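Local coordinates for protein glycerol dehydratase (Clostridium butyricum, PDB 1R9D) that probably converts glycerol to 3-hydroxypropionaldehyde without vitamin B12, as a lyase of the glycyl radical enzyme family related to pyruvate formate-lyase, at residues 376-381 against 386-391; 40-45 against 51-56; 486-491 against 617-622. All coordinates share one frame; numbering follows the deposited sequence.

Contact 1: residues 376-381 against 386-391; sequences LSVRIW and DEFLLR
Phe388 reaches from the first turn of helix 386-397 back to strand 375-380, which precedes it in the chain, and sets its ring against Val378. Its CG stands anti to the backbone N (chi1 -179°), which carries the ring outward from the helix until CZ lies 4.0 Å from Val378 CB. The two side chains run alongside one another, pointing opposite ways, and the valine meets the ring obliquely, CG1 touching the same CZ corner at 4.1 Å. On the next strand residue it is the backbone that takes part: Arg379 O lies 3.8 Å from Phe388 CE2, at the edge of the ring and near its plane, where the slightly positive C-H rim suits a carbonyl oxygen. Arg379 starts away from the helix, and its guanidinium forms a salt bridge with Asp408 and a cation-pi contact with Tyr428.

Farther along, Ile380 and Leu389 lie roughly perpendicular to each other. Each CB starts off obliquely to the partner segment, and the chain ends make up the distance: Ile380 CD1 meets Leu389 CD1 at 3.9 Å. For the isoleucine, CG1 anti to the carbonyl carbon (chi1 -61°) followed by a bent second torsion delivers this methyl. Beta-branched valine and isoleucine suit the extended strand, while the longer phenylalanine and leucine span the gap from the helix. The axes of the two short segments run roughly antiparallel, at 148°, with a closest approach of 10.2 Å, as a helix returns across its sheet. This is the first half of the beta-alpha-beta unit formed by strand 375-380, helix 386-397 and the parallel strand 404-407.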
loop_
_atom_site.group_PDB
_atom_site.type_symbol
_atom_site.label_atom_id
_atom_site.label_comp_id
_atom_site.label_asym_id
_atom_site.label_seq_id
_atom_site.Cartn_x
_atom_site.Cartn_y
_atom_site.Cartn_z
ATOM N N LEU A 376 -24.071 -30.035 5.895
ATOM C CA LEU A 376 -25.480 -29.801 5.590
ATOM C C LEU A 376 -26.241 -29.207 6.772
ATOM O O LEU A 376 -26.107 -29.665 7.910
ATOM C CB LEU A 376 -26.145 -31.106 5.148
ATOM C CG LEU A 376 -27.605 -31.022 4.695
ATOM C CD1 LEU A 376 -27.739 -30.039 3.540
ATOM C CD2 LEU A 376 -28.090 -32.400 4.271
ATOM N N SER A 377 -27.061 -28.205 6.477
ATOM C CA SER A 377 -27.823 -27.499 7.498
ATOM C C SER A 377 -29.235 -27.195 7.026
ATOM O O SER A 377 -29.525 -27.248 5.833
ATOM C CB SER A 377 -27.121 -26.178 7.818
ATOM O OG SER A 377 -25.776 -26.391 8.206
ATOM N N VAL A 378 -30.118 -26.869 7.966
ATOM C CA VAL A 378 -31.484 -26.516 7.617
ATOM C C VAL A 378 -31.914 -25.297 8.435
ATOM O O VAL A 378 -31.521 -25.138 9.591
ATOM C CB VAL A 378 -32.494 -27.675 7.885
ATOM C CG1 VAL A 378 -32.093 -28.924 7.090
ATOM C CG2 VAL A 378 -32.565 -27.983 9.375
ATOM N N ARG A 379 -32.689 -24.420 7.817
ATOM C CA ARG A 379 -33.195 -23.242 8.511
ATOM C C ARG A 379 -34.587 -23.605 9.002
ATOM O O ARG A 379 -35.336 -24.285 8.302
ATOM C CB ARG A 379 -33.264 -22.042 7.563
ATOM C CG ARG A 379 -31.926 -21.355 7.354
ATOM C CD ARG A 379 -32.021 -20.212 6.355
ATOM N NE ARG A 379 -33.124 -19.309 6.669
ATOM C CZ ARG A 379 -33.354 -18.167 6.033
ATOM N NH1 ARG A 379 -32.546 -17.781 5.053
ATOM N NH2 ARG A 379 -34.404 -17.419 6.364
ATOM N N ILE A 380 -34.925 -23.158 10.207
ATOM C CA ILE A 380 -36.223 -23.440 10.806
ATOM C C ILE A 380 -36.857 -22.123 11.240
ATOM O O ILE A 380 -36.172 -21.257 11.770
ATOM C CB ILE A 380 -36.064 -24.339 12.064
ATOM C CG1 ILE A 380 -35.424 -25.678 11.679
ATOM C CG2 ILE A 380 -37.410 -24.549 12.748
ATOM C CD1 ILE A 380 -36.254 -26.515 10.719
ATOM N N TRP A 381 -38.150 -21.957 10.984
ATOM C CA TRP A 381 -38.841 -20.750 11.410
ATOM C C TRP A 381 -40.267 -21.094 11.830
ATOM O O TRP A 381 -40.667 -22.257 11.762
ATOM C CB TRP A 381 -38.812 -19.665 10.318
ATOM C CG TRP A 381 -39.617 -19.928 9.088
ATOM C CD1 TRP A 381 -39.439 -20.935 8.178
ATOM C CD2 TRP A 381 -40.683 -19.114 8.583
ATOM N NE1 TRP A 381 -40.328 -20.791 7.132
ATOM C CE2 TRP A 381 -41.100 -19.680 7.358
ATOM C CE3 TRP A 381 -41.321 -17.957 9.048
ATOM C CZ2 TRP A 381 -42.130 -19.127 6.590
ATOM C CZ3 TRP A 381 -42.347 -17.404 8.284
ATOM C CH2 TRP A 381 -42.740 -17.992 7.067
ATOM N N ASP A 386 -44.333 -28.982 8.485
ATOM C CA ASP A 386 -44.081 -30.124 9.360
ATOM C C ASP A 386 -43.311 -31.231 8.654
ATOM O O ASP A 386 -42.400 -31.825 9.227
ATOM C CB ASP A 386 -45.393 -30.702 9.904
ATOM C CG ASP A 386 -46.126 -29.738 10.817
ATOM O OD1 ASP A 386 -45.456 -28.984 11.556
ATOM O OD2 ASP A 386 -47.376 -29.743 10.808
ATOM N N GLU A 387 -43.671 -31.506 7.406
ATOM C CA GLU A 387 -43.005 -32.558 6.647
ATOM C C GLU A 387 -41.512 -32.289 6.468
ATOM O O GLU A 387 -40.714 -33.223 6.390
ATOM C CB GLU A 387 -43.667 -32.723 5.276
ATOM C CG GLU A 387 -43.665 -31.460 4.434
ATOM C CD GLU A 387 -44.957 -30.666 4.540
ATOM O OE1 GLU A 387 -45.545 -30.589 5.647
ATOM O OE2 GLU A 387 -45.376 -30.105 3.500
ATOM N N PHE A 388 -41.135 -31.013 6.400
ATOM C CA PHE A 388 -39.733 -30.650 6.225
ATOM C C PHE A 388 -38.942 -30.938 7.499
ATOM O O PHE A 388 -37.889 -31.569 7.460
ATOM C CB PHE A 388 -39.605 -29.167 5.853
ATOM C CG PHE A 388 -38.184 -28.715 5.635
ATOM C CD1 PHE A 388 -37.435 -29.211 4.572
ATOM C CD2 PHE A 388 -37.596 -27.787 6.492
ATOM C CE1 PHE A 388 -36.119 -28.789 4.363
ATOM C CE2 PHE A 388 -36.282 -27.358 6.293
ATOM C CZ PHE A 388 -35.542 -27.861 5.226
ATOM N N LEU A 389 -39.455 -30.469 8.633
ATOM C CA LEU A 389 -38.790 -30.699 9.902
ATOM C C LEU A 389 -38.704 -32.197 10.194
ATOM O O LEU A 389 -37.699 -32.677 10.712
ATOM C CB LEU A 389 -39.537 -29.977 11.036
ATOM C CG LEU A 389 -38.947 -30.143 12.440
ATOM C CD1 LEU A 389 -37.469 -29.781 12.436
ATOM C CD2 LEU A 389 -39.711 -29.263 13.418
ATOM N N LEU A 390 -39.756 -32.940 9.857
ATOM C CA LEU A 390 -39.751 -34.379 10.100
ATOM C C LEU A 390 -38.725 -35.081 9.218
ATOM O O LEU A 390 -38.073 -36.031 9.651
ATOM C CB LEU A 390 -41.146 -34.964 9.871
ATOM C CG LEU A 390 -42.155 -34.615 10.974
ATOM C CD1 LEU A 390 -43.539 -35.133 10.606
ATOM C CD2 LEU A 390 -41.686 -35.227 12.298
ATOM N N ARG A 391 -38.572 -34.609 7.986
ATOM C CA ARG A 391 -37.598 -35.209 7.083
ATOM C C ARG A 391 -36.196 -34.936 7.616
ATOM O O ARG A 391 -35.316 -35.788 7.533
ATOM C CB ARG A 391 -37.741 -34.632 5.672
ATOM C CG ARG A 391 -36.914 -35.367 4.618
ATOM C CD ARG A 391 -37.331 -36.834 4.513
ATOM N NE ARG A 391 -36.740 -37.491 3.349
ATOM C CZ ARG A 391 -36.870 -38.787 3.075
ATOM N NH1 ARG A 391 -37.567 -39.575 3.886
ATOM N NH2 ARG A 391 -36.316 -39.295 1.981
#

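Contact 2: residues 40-45 against 51-56; sequences KQTEGQ and RALALK
This is a small apolar contact, partly buried, between the loop that follows helix 30-40 and the next helix, 47-61, at the interface with the second subunit. Its centre is a meeting of methyl groups: Thr42 CG2 lies 3.7 Å from Leu53 CD1, the two side chains coming from opposing directions and overlapping at their ends. Threonine suits the place because its two branches do different work. A chi1 of 61° sets OG1 between the backbone N and the carbonyl carbon and leaves CG2 anti to the carbonyl carbon, where it meets the leucine, while OG1 makes a weak hydrogen bond to Ser38 O in the preceding helix. Leu53 is long enough to bring a methyl from the helix to the loop. The same CD1 also comes within 4.5 Å of Gln45 CG, a looser touch made by the aliphatic part of the glutamine.

Thr42 and Gln45 are the ends of a type I beta turn, which brings both to the one leucine. The middle of the turn meets the second subunit, where Glu43 O and Gly44 O accept hydrogen bonds from Arg516 and Ser137 of that chain. No hydrogen bond joins the two segments, so their contact rests on dispersion and on burial of methyl and methylene groups, with the polar bonds directed to other partners.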
loop_
_atom_site.group_PDB
_atom_site.type_symbol
_atom_site.label_atom_id
_atom_site.label_comp_id
_atom_site.label_asym_id
_atom_site.label_seq_id
_atom_site.Cartn_x
_atom_site.Cartn_y
_atom_site.Cartn_z
ATOM N N LYS A 40 8.029 -14.193 -9.343
ATOM C CA LYS A 40 9.388 -13.825 -9.711
ATOM C C LYS A 40 9.394 -12.960 -10.968
ATOM O O LYS A 40 10.337 -12.206 -11.203
ATOM C CB LYS A 40 10.236 -15.077 -9.951
ATOM C CG LYS A 40 10.660 -15.792 -8.682
ATOM C CD LYS A 40 11.542 -16.997 -8.996
ATOM C CE LYS A 40 12.004 -17.678 -7.717
ATOM N NZ LYS A 40 12.802 -18.905 -7.996
ATOM N N GLN A 41 8.334 -13.067 -11.761
ATOM C CA GLN A 41 8.219 -12.310 -13.005
ATOM C C GLN A 41 7.342 -11.062 -12.922
ATOM O O GLN A 41 7.206 -10.336 -13.910
ATOM C CB GLN A 41 7.672 -13.213 -14.112
ATOM C CG GLN A 41 8.587 -14.362 -14.479
ATOM C CD GLN A 41 9.945 -13.875 -14.930
ATOM O OE1 GLN A 41 10.052 -13.097 -15.881
ATOM N NE2 GLN A 41 10.994 -14.324 -14.249
ATOM N N THR A 42 6.755 -10.803 -11.755
ATOM C CA THR A 42 5.875 -9.648 -11.607
ATOM C C THR A 42 6.255 -8.702 -10.467
ATOM O O THR A 42 5.401 -7.987 -9.945
ATOM C CB THR A 42 4.416 -10.109 -11.388
ATOM O OG1 THR A 42 4.340 -10.889 -10.189
ATOM C CG2 THR A 42 3.939 -10.964 -12.558
ATOM N N GLU A 43 7.532 -8.682 -10.099
ATOM C CA GLU A 43 8.013 -7.835 -9.006
ATOM C C GLU A 43 7.665 -6.350 -9.122
ATOM O O GLU A 43 7.429 -5.690 -8.111
ATOM C CB GLU A 43 9.533 -7.966 -8.863
ATOM C CG GLU A 43 10.023 -9.380 -8.568
ATOM C CD GLU A 43 9.860 -9.789 -7.110
ATOM O OE1 GLU A 43 9.333 -8.988 -6.306
ATOM O OE2 GLU A 43 10.270 -10.921 -6.771
ATOM N N GLY A 44 7.641 -5.825 -10.344
ATOM C CA GLY A 44 7.344 -4.412 -10.530
ATOM C C GLY A 44 5.877 -4.080 -10.695
ATOM O O GLY A 44 5.524 -2.961 -11.069
ATOM N N GLN A 45 5.019 -5.044 -10.386
ATOM C CA GLN A 45 3.577 -4.886 -10.524
ATOM C C GLN A 45 2.887 -4.672 -9.171
ATOM O O GLN A 45 3.368 -5.150 -8.143
ATOM C CB GLN A 45 3.012 -6.152 -11.168
ATOM C CG GLN A 45 1.793 -5.938 -12.015
ATOM C CD GLN A 45 2.119 -5.236 -13.311
ATOM O OE1 GLN A 45 1.437 -4.301 -13.704
ATOM N NE2 GLN A 45 3.166 -5.692 -13.988
ATOM N N ARG A 51 -1.470 -10.820 -8.077
ATOM C CA ARG A 51 -2.405 -11.870 -7.689
ATOM C C ARG A 51 -3.187 -12.392 -8.898
ATOM O O ARG A 51 -3.443 -13.590 -9.011
ATOM C CB ARG A 51 -3.384 -11.346 -6.631
ATOM C CG ARG A 51 -2.766 -11.045 -5.262
ATOM C CD ARG A 51 -2.207 -12.305 -4.602
ATOM N NE ARG A 51 -3.161 -13.409 -4.675
ATOM C CZ ARG A 51 -2.982 -14.601 -4.112
ATOM N NH1 ARG A 51 -1.879 -14.858 -3.420
ATOM N NH2 ARG A 51 -3.901 -15.544 -4.266
ATOM N N ALA A 52 -3.578 -11.490 -9.796
ATOM C CA ALA A 52 -4.328 -11.886 -10.984
ATOM C C ALA A 52 -3.448 -12.705 -11.931
ATOM O O ALA A 52 -3.863 -13.755 -12.423
ATOM C CB ALA A 52 -4.865 -10.652 -11.706
ATOM N N LEU A 53 -2.235 -12.220 -12.177
ATOM C CA LEU A 53 -1.297 -12.906 -13.069
ATOM C C LEU A 53 -0.853 -14.253 -12.504
ATOM O O LEU A 53 -0.548 -15.179 -13.258
ATOM C CB LEU A 53 -0.079 -12.016 -13.330
ATOM C CG LEU A 53 -0.394 -10.726 -14.094
ATOM C CD1 LEU A 53 0.788 -9.779 -14.037
ATOM C CD2 LEU A 53 -0.752 -11.065 -15.536
ATOM N N ALA A 54 -0.815 -14.362 -11.178
ATOM C CA ALA A 54 -0.425 -15.609 -10.532
ATOM C C ALA A 54 -1.541 -16.633 -10.712
ATOM O O ALA A 54 -1.285 -17.793 -11.044
ATOM C CB ALA A 54 -0.153 -15.377 -9.048
ATOM N N LEU A 55 -2.785 -16.212 -10.491
ATOM C CA LEU A 55 -3.913 -17.120 -10.663
ATOM C C LEU A 55 -3.928 -17.599 -12.116
ATOM O O LEU A 55 -4.165 -18.773 -12.389
ATOM C CB LEU A 55 -5.237 -16.420 -10.318
ATOM C CG LEU A 55 -6.503 -17.267 -10.497
ATOM C CD1 LEU A 55 -6.397 -18.528 -9.651
ATOM C CD2 LEU A 55 -7.736 -16.472 -10.096
ATOM N N LYS A 56 -3.667 -16.685 -13.044
ATOM C CA LYS A 56 -3.630 -17.022 -14.469
ATOM C C LYS A 56 -2.577 -18.098 -14.737
ATOM O O LYS A 56 -2.857 -19.106 -15.392
ATOM C CB LYS A 56 -3.305 -15.769 -15.289
ATOM C CG LYS A 56 -3.131 -15.991 -16.787
ATOM C CD LYS A 56 -2.822 -14.664 -17.485
ATOM C CE LYS A 56 -2.851 -14.777 -19.007
ATOM N NZ LYS A 56 -1.737 -15.599 -19.551
#

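Contact 3: residues 486-491 against 617-622; sequences EFMKAY and ALVYCR
Val619 packs against the ring of Tyr491, and most of the contact lies in this pair. The closest approach is Val619 CB to Tyr491 CE2, 3.7 Å. Both valine methyls join in: CG2 is 3.8 Å and CG1 3.9 Å from the same CE2 carbon, so the forked side chain meets the CD2-CE2 side of the ring, obliquely to its plane, closest at CE2. Valine is well suited here, since its CB points toward the other helix and its branches spread at once beside the ring. Met488, one turn earlier than Tyr491, adds a looser touch, its CE lying 4.5 Å from Val619 CG2; its flexible thioether bends through three torsions near -60° to bring that methyl over.

The tyrosine reaches across because its CG is anti to the backbone N (chi1 171°), which carries the ring across to helix 607-624. There its OH hydrogen-bonds to Gly616 O, just before the segment 617-622, so the ring is tethered at its polar end to the very helix against which its ring carbons pack. A phenol suits this spot: the carbons pack and the hydroxyl binds a main-chain carbonyl.

Around this pair, Ile456 of helix 453-461 and Ile556 of helix 553-569 touch Tyr491, Leu560 touches Met488, and Met495, one turn beyond Tyr491, also rests on Val619. Tyr620 turns another way, to Met495, Val499 and Met502 farther along helix 484-516 and to the ring of Phe451. The arrangement is helix-to-helix packing, part of a largely buried, apolar junction where helices 453-461, 484-516, 553-569 and 607-624 meet within the pyruvate formate-lyase-like region.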
loop_
_atom_site.group_PDB
_atom_site.type_symbol
_atom_site.label_atom_id
_atom_site.label_comp_id
_atom_site.label_asym_id
_atom_site.label_seq_id
_atom_site.Cartn_x
_atom_site.Cartn_y
_atom_site.Cartn_z
ATOM N N GLU A 486 -16.238 -7.647 43.611
ATOM C CA GLU A 486 -14.836 -7.307 43.386
ATOM C C GLU A 486 -14.222 -8.327 42.438
ATOM O O GLU A 486 -13.321 -8.011 41.661
ATOM C CB GLU A 486 -14.053 -7.321 44.700
ATOM C CG GLU A 486 -14.470 -6.268 45.713
ATOM C CD GLU A 486 -13.650 -6.360 46.991
ATOM O OE1 GLU A 486 -13.630 -7.450 47.603
ATOM O OE2 GLU A 486 -13.026 -5.350 47.383
ATOM N N PHE A 487 -14.713 -9.559 42.521
ATOM C CA PHE A 487 -14.223 -10.632 41.670
ATOM C C PHE A 487 -14.624 -10.373 40.220
ATOM O O PHE A 487 -13.796 -10.452 39.316
ATOM C CB PHE A 487 -14.798 -11.974 42.120
ATOM C CG PHE A 487 -14.217 -13.146 41.391
ATOM C CD1 PHE A 487 -12.974 -13.657 41.749
ATOM C CD2 PHE A 487 -14.891 -13.717 40.318
ATOM C CE1 PHE A 487 -12.407 -14.719 41.050
ATOM C CE2 PHE A 487 -14.332 -14.782 39.609
ATOM C CZ PHE A 487 -13.086 -15.282 39.976
ATOM N N MET A 488 -15.897 -10.062 40.006
ATOM C CA MET A 488 -16.392 -9.791 38.663
ATOM C C MET A 488 -15.715 -8.576 38.038
ATOM O O MET A 488 -15.575 -8.502 36.817
ATOM C CB MET A 488 -17.910 -9.588 38.679
ATOM C CG MET A 488 -18.707 -10.865 38.924
ATOM S SD MET A 488 -18.308 -12.192 37.749
ATOM C CE MET A 488 -19.100 -11.573 36.243
ATOM N N LYS A 489 -15.299 -7.624 38.869
ATOM C CA LYS A 489 -14.627 -6.431 38.361
ATOM C C LYS A 489 -13.236 -6.789 37.858
ATOM O O LYS A 489 -12.782 -6.268 36.837
ATOM C CB LYS A 489 -14.524 -5.360 39.448
ATOM C CG LYS A 489 -15.860 -4.764 39.822
ATOM C CD LYS A 489 -15.719 -3.600 40.787
ATOM C CE LYS A 489 -17.081 -2.998 41.105
ATOM N NZ LYS A 489 -16.980 -1.892 42.099
ATOM N N ALA A 490 -12.564 -7.681 38.580
ATOM C CA ALA A 490 -11.229 -8.121 38.196
ATOM C C ALA A 490 -11.333 -8.973 36.929
ATOM O O ALA A 490 -10.489 -8.888 36.039
ATOM C CB ALA A 490 -10.599 -8.927 39.323
ATOM N N TYR A 491 -12.372 -9.801 36.871
ATOM C CA TYR A 491 -12.636 -10.668 35.725
ATOM C C TYR A 491 -12.788 -9.793 34.481
ATOM O O TYR A 491 -12.199 -10.070 33.432
ATOM C CB TYR A 491 -13.921 -11.460 35.985
ATOM C CG TYR A 491 -14.467 -12.262 34.818
ATOM C CD1 TYR A 491 -13.816 -13.404 34.358
ATOM C CD2 TYR A 491 -15.665 -11.898 34.208
ATOM C CE1 TYR A 491 -14.354 -14.172 33.317
ATOM C CE2 TYR A 491 -16.211 -12.653 33.174
ATOM C CZ TYR A 491 -15.552 -13.787 32.734
ATOM O OH TYR A 491 -16.105 -14.538 31.721
ATOM N N ALA A 617 -20.409 -14.844 29.839
ATOM C CA ALA A 617 -20.234 -14.780 28.391
ATOM C C ALA A 617 -20.445 -13.358 27.886
ATOM O O ALA A 617 -19.778 -12.921 26.949
ATOM C CB ALA A 617 -21.205 -15.725 27.702
ATOM N N LEU A 618 -21.377 -12.640 28.509
ATOM C CA LEU A 618 -21.664 -11.265 28.116
ATOM C C LEU A 618 -20.489 -10.331 28.337
ATOM O O LEU A 618 -20.329 -9.358 27.605
ATOM C CB LEU A 618 -22.893 -10.738 28.866
ATOM C CG LEU A 618 -24.234 -11.076 28.209
ATOM C CD1 LEU A 618 -25.393 -10.765 29.169
ATOM C CD2 LEU A 618 -24.373 -10.273 26.916
ATOM N N VAL A 619 -19.671 -10.605 29.351
ATOM C CA VAL A 619 -18.511 -9.761 29.610
ATOM C C VAL A 619 -17.590 -9.842 28.388
ATOM O O VAL A 619 -17.059 -8.831 27.927
ATOM C CB VAL A 619 -17.755 -10.222 30.869
ATOM C CG1 VAL A 619 -16.449 -9.450 31.018
ATOM C CG2 VAL A 619 -18.643 -9.999 32.100
ATOM N N TYR A 620 -17.407 -11.053 27.871
ATOM C CA TYR A 620 -16.583 -11.254 26.681
ATOM C C TYR A 620 -17.233 -10.552 25.482
ATOM O O TYR A 620 -16.591 -9.783 24.765
ATOM C CB TYR A 620 -16.463 -12.748 26.377
ATOM C CG TYR A 620 -15.862 -13.041 25.019
ATOM C CD1 TYR A 620 -14.500 -12.852 24.783
ATOM C CD2 TYR A 620 -16.662 -13.473 23.966
ATOM C CE1 TYR A 620 -13.947 -13.086 23.527
ATOM C CE2 TYR A 620 -16.118 -13.712 22.695
ATOM C CZ TYR A 620 -14.759 -13.515 22.489
ATOM O OH TYR A 620 -14.204 -13.756 21.249
ATOM N N CYS A 621 -18.518 -10.813 25.278
ATOM C CA CYS A 621 -19.238 -10.234 24.149
ATOM C C CYS A 621 -19.233 -8.703 24.126
ATOM O O CYS A 621 -19.064 -8.099 23.065
ATOM C CB CYS A 621 -20.677 -10.766 24.119
ATOM S SG CYS A 621 -20.813 -12.563 23.752
ATOM N N ARG A 622 -19.406 -8.074 25.286
ATOM C CA ARG A 622 -19.414 -6.613 25.352
ATOM C C ARG A 622 -18.053 -6.017 25.009
ATOM O O ARG A 622 -17.977 -4.919 24.454
ATOM C CB ARG A 622 -19.843 -6.130 26.741
ATOM C CG ARG A 622 -21.261 -6.513 27.130
ATOM C CD ARG A 622 -21.574 -6.020 28.535
ATOM N NE ARG A 622 -22.843 -6.534 29.042
ATOM C CZ ARG A 622 -22.961 -7.241 30.162
ATOM N NH1 ARG A 622 -21.885 -7.520 30.893
ATOM N NH2 ARG A 622 -24.154 -7.668 30.556
#

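Overall arrangement
From the N terminus, contact 2 comes first and closes a short loop between helices 30-40 and 47-61, beside the second subunit. Contact 1 follows, also local: four residues separate its segments, and it seats helix 386-397 against the strand just before it in a mixed sheet. Contact 3 is the long-range one, bringing helices 484-516 and 607-624 together across 125 intervening residues. The three lie in series, none nested or crossed, and none touches another. Contacts 1 and 2 sit on opposite sides of the chain's centre, their own centres 46 Å apart, whereas contacts 1 and 3 are separated by 37 Å between centres.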